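Local coordinates for protein 2,3-dihydroxy-2,3-dihydrophenylpropionate dehydrogenase (Pseudomonas sp. MC1, PDB 5XTF) that oxidises naphthalene cis-dihydrodiol to 1,2-dihydroxynaphthalene, probably passing the hydride to NAD+, as a short-chain dehydrogenase/reductase, at residues Q23-I28 against K89-R94; E38-F43 against Y48-L53; A61-C64 against A70-I73; I131-Y136 against L180-A185. All blocks are in the same frame, centred on the assembly; numbering follows the deposited sequence.

Contact 1 of 4, residues Q23-I28 against K89-R94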
loop_
_atom_site.group_PDB
_atom_site.type_symbol
_atom_site.label_atom_id
_atom_site.label_comp_id
_atom_site.label_asym_id
_atom_site.label_seq_id
_atom_site.Cartn_x
_atom_site.Cartn_y
_atom_site.Cartn_z
ATOM N N GLN B 23 -21.596 29.657 7.441
ATOM C CA GLN B 23 -20.606 29.730 8.514
ATOM C C GLN B 23 -20.104 28.350 8.931
ATOM O O GLN B 23 -20.879 27.521 9.412
ATOM C CB GLN B 23 -21.203 30.436 9.719
ATOM C CG GLN B 23 -20.164 30.687 10.779
ATOM C CD GLN B 23 -18.925 31.349 10.193
ATOM O OE1 GLN B 23 -17.860 30.730 10.120
ATOM N NE2 GLN B 23 -19.057 32.615 9.768
ATOM N N GLN B 24 -18.804 28.108 8.768
ATOM C CA GLN B 24 -18.215 26.825 9.137
ATOM C C GLN B 24 -17.481 26.941 10.463
ATOM O O GLN B 24 -16.956 28.000 10.813
ATOM C CB GLN B 24 -17.246 26.303 8.073
ATOM C CG GLN B 24 -17.882 26.052 6.722
ATOM C CD GLN B 24 -18.954 24.996 6.780
ATOM O OE1 GLN B 24 -18.648 23.810 6.853
ATOM N NE2 GLN B 24 -20.221 25.417 6.748
ATOM N N VAL B 25 -17.441 25.820 11.187
ATOM C CA VAL B 25 -16.890 25.729 12.532
ATOM C C VAL B 25 -16.006 24.492 12.611
ATOM O O VAL B 25 -16.442 23.395 12.240
ATOM C CB VAL B 25 -18.007 25.644 13.587
ATOM C CG1 VAL B 25 -17.422 25.320 14.937
ATOM C CG2 VAL B 25 -18.816 26.938 13.612
ATOM N N VAL B 26 -14.780 24.657 13.110
ATOM C CA VAL B 26 -13.824 23.560 13.222
ATOM C C VAL B 26 -13.308 23.477 14.651
ATOM O O VAL B 26 -13.089 24.503 15.303
ATOM C CB VAL B 26 -12.645 23.716 12.237
ATOM C CG1 VAL B 26 -11.867 24.996 12.512
ATOM C CG2 VAL B 26 -11.718 22.499 12.305
ATOM N N SER B 27 -13.075 22.255 15.126
ATOM C CA SER B 27 -12.540 22.029 16.456
ATOM C C SER B 27 -11.263 21.198 16.372
ATOM O O SER B 27 -11.266 20.127 15.766
ATOM C CB SER B 27 -13.576 21.325 17.316
ATOM O OG SER B 27 -13.053 21.176 18.608
ATOM N N ILE B 28 -10.197 21.666 17.023
ATOM C CA ILE B 28 -8.828 21.185 16.814
ATOM C C ILE B 28 -8.225 20.760 18.154
ATOM O O ILE B 28 -8.093 21.592 19.052
ATOM C CB ILE B 28 -7.967 22.293 16.173
ATOM C CG1 ILE B 28 -8.648 22.826 14.906
ATOM C CG2 ILE B 28 -6.533 21.821 15.923
ATOM C CD1 ILE B 28 -8.058 24.117 14.350
ATOM N N LYS B 89 -18.921 20.402 23.662
ATOM C CA LYS B 89 -20.056 21.104 24.253
ATOM C C LYS B 89 -19.858 22.620 24.195
ATOM O O LYS B 89 -20.764 23.365 23.800
ATOM C CB LYS B 89 -20.279 20.628 25.686
ATOM C CG LYS B 89 -21.587 21.137 26.282
ATOM C CD LYS B 89 -21.751 20.741 27.751
ATOM C CE LYS B 89 -23.208 20.901 28.191
ATOM N NZ LYS B 89 -23.783 22.242 27.836
ATOM N N GLN B 90 -18.659 23.091 24.543
ATOM C CA GLN B 90 -18.392 24.523 24.452
ATOM C C GLN B 90 -18.457 25.009 23.018
ATOM O O GLN B 90 -18.863 26.156 22.766
ATOM C CB GLN B 90 -17.020 24.846 25.031
ATOM C CG GLN B 90 -16.949 24.827 26.546
ATOM C CD GLN B 90 -15.719 25.553 27.064
ATOM O OE1 GLN B 90 -15.114 26.366 26.370
ATOM N NE2 GLN B 90 -15.394 25.325 28.312
ATOM N N THR B 91 -18.028 24.173 22.067
ATOM C CA THR B 91 -18.070 24.588 20.671
ATOM C C THR B 91 -19.506 24.872 20.239
ATOM O O THR B 91 -19.793 25.913 19.633
ATOM C CB THR B 91 -17.434 23.518 19.772
ATOM O OG1 THR B 91 -16.056 23.323 20.127
ATOM C CG2 THR B 91 -17.511 23.955 18.324
ATOM N N ILE B 92 -20.422 23.966 20.581
ATOM C CA ILE B 92 -21.820 24.097 20.188
ATOM C C ILE B 92 -22.453 25.307 20.865
ATOM O O ILE B 92 -23.139 26.111 20.222
ATOM C CB ILE B 92 -22.579 22.802 20.525
ATOM C CG1 ILE B 92 -21.880 21.609 19.868
ATOM C CG2 ILE B 92 -24.032 22.903 20.091
ATOM C CD1 ILE B 92 -21.618 21.791 18.358
ATOM N N ASP B 93 -22.219 25.455 22.174
ATOM C CA ASP B 93 -22.794 26.569 22.923
ATOM C C ASP B 93 -22.268 27.900 22.423
ATOM O O ASP B 93 -23.021 28.869 22.308
ATOM C CB ASP B 93 -22.497 26.403 24.407
ATOM C CG ASP B 93 -23.226 25.218 25.008
ATOM O OD1 ASP B 93 -24.236 24.774 24.405
ATOM O OD2 ASP B 93 -22.806 24.743 26.087
ATOM N N ARG B 94 -20.988 27.959 22.092
ATOM C CA ARG B 94 -20.421 29.196 21.587
ATOM C C ARG B 94 -20.760 29.418 20.117
ATOM O O ARG B 94 -21.011 30.556 19.704
ATOM C CB ARG B 94 -18.910 29.187 21.793
ATOM C CG ARG B 94 -18.216 30.366 21.173
ATOM C CD ARG B 94 -18.420 31.587 22.018
ATOM N NE ARG B 94 -17.833 32.759 21.388
ATOM C CZ ARG B 94 -16.549 33.081 21.486
ATOM N NH1 ARG B 94 -15.721 32.304 22.184
ATOM N NH2 ARG B 94 -16.096 34.177 20.885
#
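Thr91 meets both Val25 and Ser27, and through these three buried residues helix 81-95 packs on strand 25-28, the first strand of the Rossmann fold and an inner one in its parallel sheet. The apolar part is a single methyl contact. CG1 of Val25 reaches CG2 of Thr91 at 3.7 Å, the two side chains passing alongside each other in opposite directions. Val25 also touches Phe95 one turn further along the helix, while Ser27 touches Leu87, so alternate residues of the strand face this helix. Val26 and Ile28, between and beyond them, point to the other face of the sheet and meet helix 34-46.

The polar part lies two residues further along the strand. The hydroxyls of Ser27 and Thr91 lie near each other, and Ser51 OG of the adjacent strand 49-54 is hydrogen-bonded to both. In Thr91, OG1 lies beside the backbone N (chi1 -61°), where it is also hydrogen-bonded to Leu87 O of its own helix, and CG2 is left to turn to Val25. Two buried hydroxyls thus find partners under the helix while Ser27 OG and Thr91 OG1 remain 4.0 Å apart.

Contact 2 of 4, residues E38-F43 against Y48-L53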
loop_
_atom_site.group_PDB
_atom_site.type_symbol
_atom_site.label_atom_id
_atom_site.label_comp_id
_atom_site.label_asym_id
_atom_site.label_seq_id
_atom_site.Cartn_x
_atom_site.Cartn_y
_atom_site.Cartn_z
ATOM N N GLU B 38 -0.757 26.028 13.993
ATOM C CA GLU B 38 -0.865 26.568 12.644
ATOM C C GLU B 38 -2.215 26.249 12.020
ATOM O O GLU B 38 -2.693 27.004 11.168
ATOM C CB GLU B 38 0.269 26.039 11.777
ATOM C CG GLU B 38 1.632 26.599 12.164
ATOM C CD GLU B 38 1.681 28.140 12.160
ATOM O OE1 GLU B 38 1.092 28.791 11.253
ATOM O OE2 GLU B 38 2.319 28.693 13.077
ATOM N N LEU B 39 -2.847 25.154 12.432
ATOM C CA LEU B 39 -4.197 24.879 11.958
ATOM C C LEU B 39 -5.180 25.916 12.488
ATOM O O LEU B 39 -6.064 26.380 11.753
ATOM C CB LEU B 39 -4.615 23.465 12.364
ATOM C CG LEU B 39 -3.743 22.359 11.765
ATOM C CD1 LEU B 39 -4.253 20.974 12.174
ATOM C CD2 LEU B 39 -3.696 22.508 10.258
ATOM N N VAL B 40 -5.023 26.310 13.753
ATOM C CA VAL B 40 -5.823 27.405 14.298
ATOM C C VAL B 40 -5.646 28.659 13.460
ATOM O O VAL B 40 -6.618 29.261 12.989
ATOM C CB VAL B 40 -5.446 27.669 15.761
ATOM C CG1 VAL B 40 -6.093 28.993 16.229
ATOM C CG2 VAL B 40 -5.850 26.501 16.623
ATOM N N ARG B 41 -4.396 29.073 13.262
ATOM C CA ARG B 41 -4.140 30.275 12.490
ATOM C C ARG B 41 -4.650 30.131 11.064
ATOM O O ARG B 41 -5.197 31.082 10.495
ATOM C CB ARG B 41 -2.649 30.593 12.513
ATOM C CG ARG B 41 -2.144 30.875 13.910
ATOM C CD ARG B 41 -0.629 30.991 13.962
ATOM N NE ARG B 41 -0.172 31.269 15.321
ATOM C CZ ARG B 41 1.079 31.115 15.748
ATOM N NH1 ARG B 41 2.017 30.669 14.921
ATOM N NH2 ARG B 41 1.393 31.393 17.014
ATOM N N SER B 42 -4.511 28.943 10.476
ATOM C CA SER B 42 -4.904 28.783 9.079
ATOM C C SER B 42 -6.417 28.771 8.916
ATOM O O SER B 42 -6.950 29.363 7.968
ATOM C CB SER B 42 -4.295 27.507 8.507
ATOM O OG SER B 42 -2.968 27.765 8.105
ATOM N N PHE B 43 -7.126 28.069 9.798
ATOM C CA PHE B 43 -8.572 27.994 9.649
ATOM C C PHE B 43 -9.220 29.318 10.033
ATOM O O PHE B 43 -10.182 29.761 9.386
ATOM C CB PHE B 43 -9.132 26.832 10.478
ATOM C CG PHE B 43 -9.058 25.486 9.782
ATOM C CD1 PHE B 43 -7.929 24.678 9.899
ATOM C CD2 PHE B 43 -10.119 25.025 9.011
ATOM C CE1 PHE B 43 -7.854 23.421 9.250
ATOM C CE2 PHE B 43 -10.049 23.763 8.365
ATOM C CZ PHE B 43 -8.913 22.975 8.485
ATOM N N TYR B 48 -13.105 30.414 9.397
ATOM C CA TYR B 48 -13.816 29.505 10.290
ATOM C C TYR B 48 -13.968 30.101 11.681
ATOM O O TYR B 48 -13.129 30.875 12.148
ATOM C CB TYR B 48 -13.066 28.171 10.444
ATOM C CG TYR B 48 -13.187 27.181 9.301
ATOM C CD1 TYR B 48 -12.585 27.425 8.081
ATOM C CD2 TYR B 48 -13.878 25.984 9.460
ATOM C CE1 TYR B 48 -12.677 26.513 7.025
ATOM C CE2 TYR B 48 -13.975 25.061 8.412
ATOM C CZ TYR B 48 -13.368 25.334 7.199
ATOM O OH TYR B 48 -13.454 24.429 6.153
ATOM N N CYS B 49 -15.029 29.700 12.364
ATOM C CA CYS B 49 -15.034 29.770 13.816
ATOM C C CYS B 49 -14.263 28.565 14.327
ATOM O O CYS B 49 -14.471 27.443 13.848
ATOM C CB CYS B 49 -16.458 29.769 14.363
ATOM S SG CYS B 49 -17.521 31.070 13.695
ATOM N N VAL B 50 -13.352 28.793 15.269
ATOM C CA VAL B 50 -12.387 27.781 15.684
ATOM C C VAL B 50 -12.517 27.550 17.179
ATOM O O VAL B 50 -12.505 28.506 17.964
ATOM C CB VAL B 50 -10.945 28.192 15.326
ATOM C CG1 VAL B 50 -9.945 27.168 15.872
ATOM C CG2 VAL B 50 -10.810 28.351 13.816
ATOM N N SER B 51 -12.639 26.292 17.570
ATOM C CA SER B 51 -12.395 25.913 18.948
ATOM C C SER B 51 -11.166 25.024 19.011
ATOM O O SER B 51 -10.773 24.382 18.026
ATOM C CB SER B 51 -13.594 25.201 19.569
ATOM O OG SER B 51 -13.601 23.849 19.214
ATOM N N ALA B 52 -10.559 24.982 20.187
ATOM C CA ALA B 52 -9.205 24.465 20.293
ATOM C C ALA B 52 -9.006 23.853 21.666
ATOM O O ALA B 52 -9.370 24.460 22.678
ATOM C CB ALA B 52 -8.175 25.573 20.055
ATOM N N LEU B 53 -8.441 22.653 21.685
ATOM C CA LEU B 53 -8.071 21.966 22.909
ATOM C C LEU B 53 -6.565 22.060 23.074
ATOM O O LEU B 53 -5.810 21.709 22.161
ATOM C CB LEU B 53 -8.507 20.507 22.877
ATOM C CG LEU B 53 -8.090 19.720 24.117
ATOM C CD1 LEU B 53 -8.591 20.405 25.366
ATOM C CD2 LEU B 53 -8.595 18.274 24.047
#
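Phe43 drives the edge of its ring into the face of Tyr48. The pair is T-shaped, with planes at 83° and centroids 4.8 Å apart, and Phe43 CD2 stands over the centre of the tyrosine ring, 3.6 Å from Tyr48 CE1. Tyr48 CG lies beside the backbone N (chi1 -77°), which runs the side chain beside that of Phe43 in the same direction and brings a ring face to Phe43 CD2. The backbone holds the two residues together as well: Tyr48 N donates to Phe43 O over 3.0 Å, nearly straight at 163°, from a position tilted out of the carbonyl plane. An alanine at Tyr48 has no ring to offer, so Phe43 CD2 would probably lose the face it points into and the phenyl ring be freer to turn.

Beyond the rings the contact is aliphatic. Phe43 CB rests on Val50 CG2 at 4.0 Å, and a turn earlier Val40 CG2 reaches two strand residues, Val50 CG1 and Ala52 CB, each at 4.2 Å. Helix 34-46 here runs nearly antiparallel to strand 49-54, with the segment axes 8.7 Å apart, as expected of the helix in the first beta-alpha-beta unit of a Rossmann fold, where the last residues of the helix and a short turn before Tyr48 bring the chain back into the sheet.

In the next shell, Leu251 and Ala254 of helix 248-254 pack against Phe43, and Ala254 also meets Tyr48. Val40 is flanked by Leu63 and Phe67 of helix 57-67. On the far side of the strand, Cys49 and Ser51 turn to helix 81-95, through Phe95 and Leu87.

Contact 3 of 4, residues A61-C64 against A70-I73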
loop_
_atom_site.group_PDB
_atom_site.type_symbol
_atom_site.label_atom_id
_atom_site.label_comp_id
_atom_site.label_asym_id
_atom_site.label_seq_id
_atom_site.Cartn_x
_atom_site.Cartn_y
_atom_site.Cartn_z
ATOM N N ALA B 61 -2.621 31.162 26.824
ATOM C CA ALA B 61 -2.248 32.569 26.752
ATOM C C ALA B 61 -1.657 32.904 25.393
ATOM O O ALA B 61 -1.877 34.002 24.860
ATOM C CB ALA B 61 -1.258 32.906 27.866
ATOM N N LEU B 62 -0.903 31.967 24.817
ATOM C CA LEU B 62 -0.413 32.146 23.459
ATOM C C LEU B 62 -1.566 32.386 22.487
ATOM O O LEU B 62 -1.491 33.279 21.631
ATOM C CB LEU B 62 0.406 30.921 23.066
ATOM C CG LEU B 62 1.314 30.887 21.836
ATOM C CD1 LEU B 62 2.134 29.609 21.908
ATOM C CD2 LEU B 62 0.533 30.928 20.524
ATOM N N LEU B 63 -2.651 31.613 22.613
ATOM C CA LEU B 63 -3.769 31.749 21.681
ATOM C C LEU B 63 -4.577 33.012 21.939
ATOM O O LEU B 63 -5.144 33.577 20.993
ATOM C CB LEU B 63 -4.689 30.530 21.760
ATOM C CG LEU B 63 -4.167 29.224 21.158
ATOM C CD1 LEU B 63 -5.212 28.141 21.322
ATOM C CD2 LEU B 63 -3.829 29.421 19.674
ATOM N N CYS B 64 -4.657 33.455 23.207
ATOM C CA CYS B 64 -5.392 34.672 23.544
ATOM C C CYS B 64 -4.635 35.925 23.112
ATOM O O CYS B 64 -5.231 36.851 22.552
ATOM C CB CYS B 64 -5.683 34.715 25.043
ATOM S SG CYS B 64 -6.877 33.458 25.556
ATOM N N ALA B 70 -11.948 35.514 20.265
ATOM C CA ALA B 70 -12.634 34.947 19.107
ATOM C C ALA B 70 -12.680 33.415 19.158
ATOM O O ALA B 70 -13.601 32.810 18.592
ATOM C CB ALA B 70 -11.975 35.432 17.815
ATOM N N LEU B 71 -11.726 32.774 19.840
ATOM C CA LEU B 71 -11.695 31.321 19.917
ATOM C C LEU B 71 -12.457 30.839 21.139
ATOM O O LEU B 71 -12.693 31.577 22.097
ATOM C CB LEU B 71 -10.263 30.786 19.984
ATOM C CG LEU B 71 -9.299 31.306 18.927
ATOM C CD1 LEU B 71 -7.941 30.687 19.123
ATOM C CD2 LEU B 71 -9.825 31.048 17.525
ATOM N N GLU B 72 -12.849 29.578 21.085
ATOM C CA GLU B 72 -13.307 28.852 22.254
ATOM C C GLU B 72 -12.183 27.898 22.609
ATOM O O GLU B 72 -11.747 27.120 21.757
ATOM C CB GLU B 72 -14.606 28.105 21.960
ATOM C CG GLU B 72 -15.339 27.601 23.189
ATOM C CD GLU B 72 -15.793 28.734 24.115
ATOM O OE1 GLU B 72 -16.159 29.828 23.618
ATOM O OE2 GLU B 72 -15.794 28.527 25.343
ATOM N N ILE B 73 -11.684 27.979 23.834
ATOM C CA ILE B 73 -10.484 27.256 24.237
ATOM C C ILE B 73 -10.798 26.421 25.466
ATOM O O ILE B 73 -11.423 26.905 26.413
ATOM C CB ILE B 73 -9.305 28.212 24.506
ATOM C CG1 ILE B 73 -9.005 29.048 23.259
ATOM C CG2 ILE B 73 -8.065 27.439 24.968
ATOM C CD1 ILE B 73 -7.968 30.152 23.467
#
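Leu63 of helix 57-67 lies against Leu71 and Ile73 and can be followed outward from its backbone. Its CB is the atom most tightly packed, 3.7 Å from Ile73 CD1, with the end of Leu71 next to it at 4.2 Å from Leu63 CB to Leu71 CD1. CG touches less closely, but the fork beyond it straddles Leu71: Leu63 CD1 and Leu63 CD2 each stand 4.3 Å from Leu71 CD1. The CD1 branch also comes back to the isoleucine, 4.0 Å from Ile73 CD1, so that this one methyl is touched by both the root and a branch of the leucine. The side chains of Leu63 and Ile73 cross at a slant.

Ile73 can do this because CG1 lies beside its backbone N and the chain then runs out fully extended (chi2 173°), presenting CD1 to the helix. At the more open margin Cys64 SG meets the same methyl at 4.1 Å.

Further in, Leu63 also touches Ala52 of strand 49-54 and Leu37 of helix 34-46, and Leu71 touches Val50, so the cluster continues under the neighbouring helix. Gln59, an NAD+-binding residue, sits one turn earlier on the same helix. This is the packing of helix against sheet expected in a beta-alpha-beta crossover, here the second of the Rossmann fold, joining strand 49-54 to strand 72-75, the outermost strand of the sheet on this side within the chain.

Contact 4 of 4, residues I131-Y136 against L180-A185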
loop_
_atom_site.group_PDB
_atom_site.type_symbol
_atom_site.label_atom_id
_atom_site.label_comp_id
_atom_site.label_asym_id
_atom_site.label_seq_id
_atom_site.Cartn_x
_atom_site.Cartn_y
_atom_site.Cartn_z
ATOM N N ILE B 131 -2.659 8.333 23.533
ATOM C CA ILE B 131 -2.670 9.665 22.927
ATOM C C ILE B 131 -2.820 9.599 21.417
ATOM O O ILE B 131 -3.623 10.331 20.830
ATOM C CB ILE B 131 -1.391 10.435 23.304
ATOM C CG1 ILE B 131 -1.356 10.732 24.796
ATOM C CG2 ILE B 131 -1.312 11.717 22.499
ATOM C CD1 ILE B 131 -0.027 11.310 25.248
ATOM N N ASN B 132 -2.010 8.771 20.759
ATOM C CA ASN B 132 -1.989 8.751 19.302
ATOM C C ASN B 132 -3.139 7.966 18.694
ATOM O O ASN B 132 -3.390 8.125 17.502
ATOM C CB ASN B 132 -0.677 8.168 18.786
ATOM C CG ASN B 132 0.516 8.994 19.179
ATOM O OD1 ASN B 132 0.379 10.122 19.664
ATOM N ND2 ASN B 132 1.700 8.452 18.959
ATOM N N VAL B 133 -3.849 7.145 19.468
ATOM C CA VAL B 133 -4.903 6.308 18.908
ATOM C C VAL B 133 -6.179 6.382 19.730
ATOM O O VAL B 133 -7.230 6.771 19.211
ATOM C CB VAL B 133 -4.451 4.844 18.772
ATOM C CG1 VAL B 133 -5.569 4.010 18.125
ATOM C CG2 VAL B 133 -3.148 4.745 17.965
ATOM N N LYS B 134 -6.115 5.997 21.007
ATOM C CA LYS B 134 -7.342 5.922 21.793
ATOM C C LYS B 134 -8.035 7.282 21.880
ATOM O O LYS B 134 -9.265 7.375 21.759
ATOM C CB LYS B 134 -7.058 5.376 23.193
ATOM C CG LYS B 134 -8.323 4.858 23.825
ATOM C CD LYS B 134 -8.177 4.508 25.298
ATOM C CE LYS B 134 -9.519 3.978 25.820
ATOM N NZ LYS B 134 -9.452 3.455 27.215
ATOM N N SER B 135 -7.273 8.349 22.056
ATOM C CA SER B 135 -7.926 9.641 22.185
ATOM C C SER B 135 -8.433 10.175 20.841
ATOM O O SER B 135 -9.291 11.060 20.834
ATOM C CB SER B 135 -6.989 10.644 22.858
ATOM O OG SER B 135 -6.031 11.105 21.925
ATOM N N TYR B 136 -7.967 9.642 19.703
ATOM C CA TYR B 136 -8.668 9.910 18.444
ATOM C C TYR B 136 -10.064 9.293 18.468
ATOM O O TYR B 136 -11.049 9.948 18.100
ATOM C CB TYR B 136 -7.888 9.379 17.242
ATOM C CG TYR B 136 -6.704 10.210 16.794
ATOM C CD1 TYR B 136 -6.209 11.260 17.565
ATOM C CD2 TYR B 136 -6.083 9.940 15.582
ATOM C CE1 TYR B 136 -5.117 12.008 17.128
ATOM C CE2 TYR B 136 -4.998 10.674 15.144
ATOM C CZ TYR B 136 -4.522 11.700 15.909
ATOM O OH TYR B 136 -3.446 12.388 15.424
ATOM N N LEU B 180 -3.972 4.965 10.283
ATOM C CA LEU B 180 -4.378 4.573 8.934
ATOM C C LEU B 180 -5.547 3.616 8.965
ATOM O O LEU B 180 -6.440 3.689 8.115
ATOM C CB LEU B 180 -3.235 3.901 8.188
ATOM C CG LEU B 180 -1.976 4.697 7.919
ATOM C CD1 LEU B 180 -1.127 3.876 6.954
ATOM C CD2 LEU B 180 -2.310 6.054 7.344
ATOM N N GLY B 181 -5.550 2.691 9.925
ATOM C CA GLY B 181 -6.642 1.742 10.011
ATOM C C GLY B 181 -7.950 2.414 10.369
ATOM O O GLY B 181 -8.992 2.114 9.780
ATOM N N MET B 182 -7.908 3.336 11.332
ATOM C CA MET B 182 -9.094 4.111 11.699
ATOM C C MET B 182 -9.654 4.881 10.516
ATOM O O MET B 182 -10.873 4.930 10.326
ATOM C CB MET B 182 -8.765 5.092 12.819
ATOM C CG MET B 182 -8.216 4.491 14.065
ATOM S SD MET B 182 -7.815 5.816 15.238
ATOM C CE MET B 182 -9.437 6.501 15.590
ATOM N N VAL B 183 -8.783 5.537 9.742
ATOM C CA VAL B 183 -9.232 6.324 8.592
ATOM C C VAL B 183 -10.047 5.462 7.639
ATOM O O VAL B 183 -11.109 5.870 7.159
ATOM C CB VAL B 183 -8.038 6.963 7.860
ATOM C CG1 VAL B 183 -8.514 7.590 6.594
ATOM C CG2 VAL B 183 -7.355 7.995 8.725
ATOM N N LYS B 184 -9.562 4.257 7.347
ATOM C CA LYS B 184 -10.273 3.417 6.391
ATOM C C LYS B 184 -11.567 2.872 6.976
ATOM O O LYS B 184 -12.595 2.844 6.289
ATOM C CB LYS B 184 -9.383 2.270 5.929
ATOM C CG LYS B 184 -8.037 2.699 5.392
ATOM C CD LYS B 184 -7.433 1.559 4.564
ATOM C CE LYS B 184 -5.913 1.490 4.667
ATOM N NZ LYS B 184 -5.464 0.126 4.244
ATOM N N ALA B 185 -11.537 2.411 8.238
ATOM C CA ALA B 185 -12.722 1.792 8.828
ATOM C C ALA B 185 -13.817 2.817 9.098
ATOM O O ALA B 185 -14.996 2.569 8.812
ATOM C CB ALA B 185 -12.349 1.065 10.119
#
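Met182 reaches from one long helix to Val133 and Tyr136 of another. Its chain runs straight through CG to SD (chi2 177°) and then bends at the sulfur (chi3 65°), which turns CE onto Tyr136 CB at 3.7 Å. The sulfur itself lies 4.1 Å from Val133 CG1, the methyl placed anti to the backbone N of its residue, and it also stands at the edge of the Tyr136 ring, near the ring plane. In Tyr136 the ring is turned to a chi2 of 11°, with Asn132 O over one face, 3.7 Å above its plane. The hydroxyl is hydrogen-bonded to Thr157 O, which holds the far end of the ring in place. An alanine in place of Met182 would remove both SD and CE and would probably open a gap between the helices beside Tyr136 CB and Val133 CG1.

These helices take part in an interface with a second subunit of the tetramer, consistent with the paired-helix interface of other short-chain dehydrogenases: Phe125 of that subunit packs on Val133, and its Ala174 on Met182. Within the chain, helices 118-150 and 170-190 lie together on one face of the sheet, where Tyr136 and Met182 both touch Met156 of strand 153-157.

In the fold
From the N terminus, strand 25-28 opens contact 1, which closes only when helix 81-95 returns to it some sixty residues later. Within that long loop, contact 2 closes a short turn between helix 34-46 and strand 49-54, and contact 3 follows in series with another between helix 57-67 and strand 72-75. The three touch one another: Ser51 joins contacts 1 and 2, the salt bridge of Arg94 and Glu72 joins contacts 1 and 3, and a backbone bond between Ala52 and Glu72 joins contacts 2 and 3. Together they tie strands 25-28, 49-54 and 72-75, at one side of the sheet, to their helices. Contact 4 comes later, its centre about 22 Å from that of contact 1, and pairs two long helices toward the subunit interface.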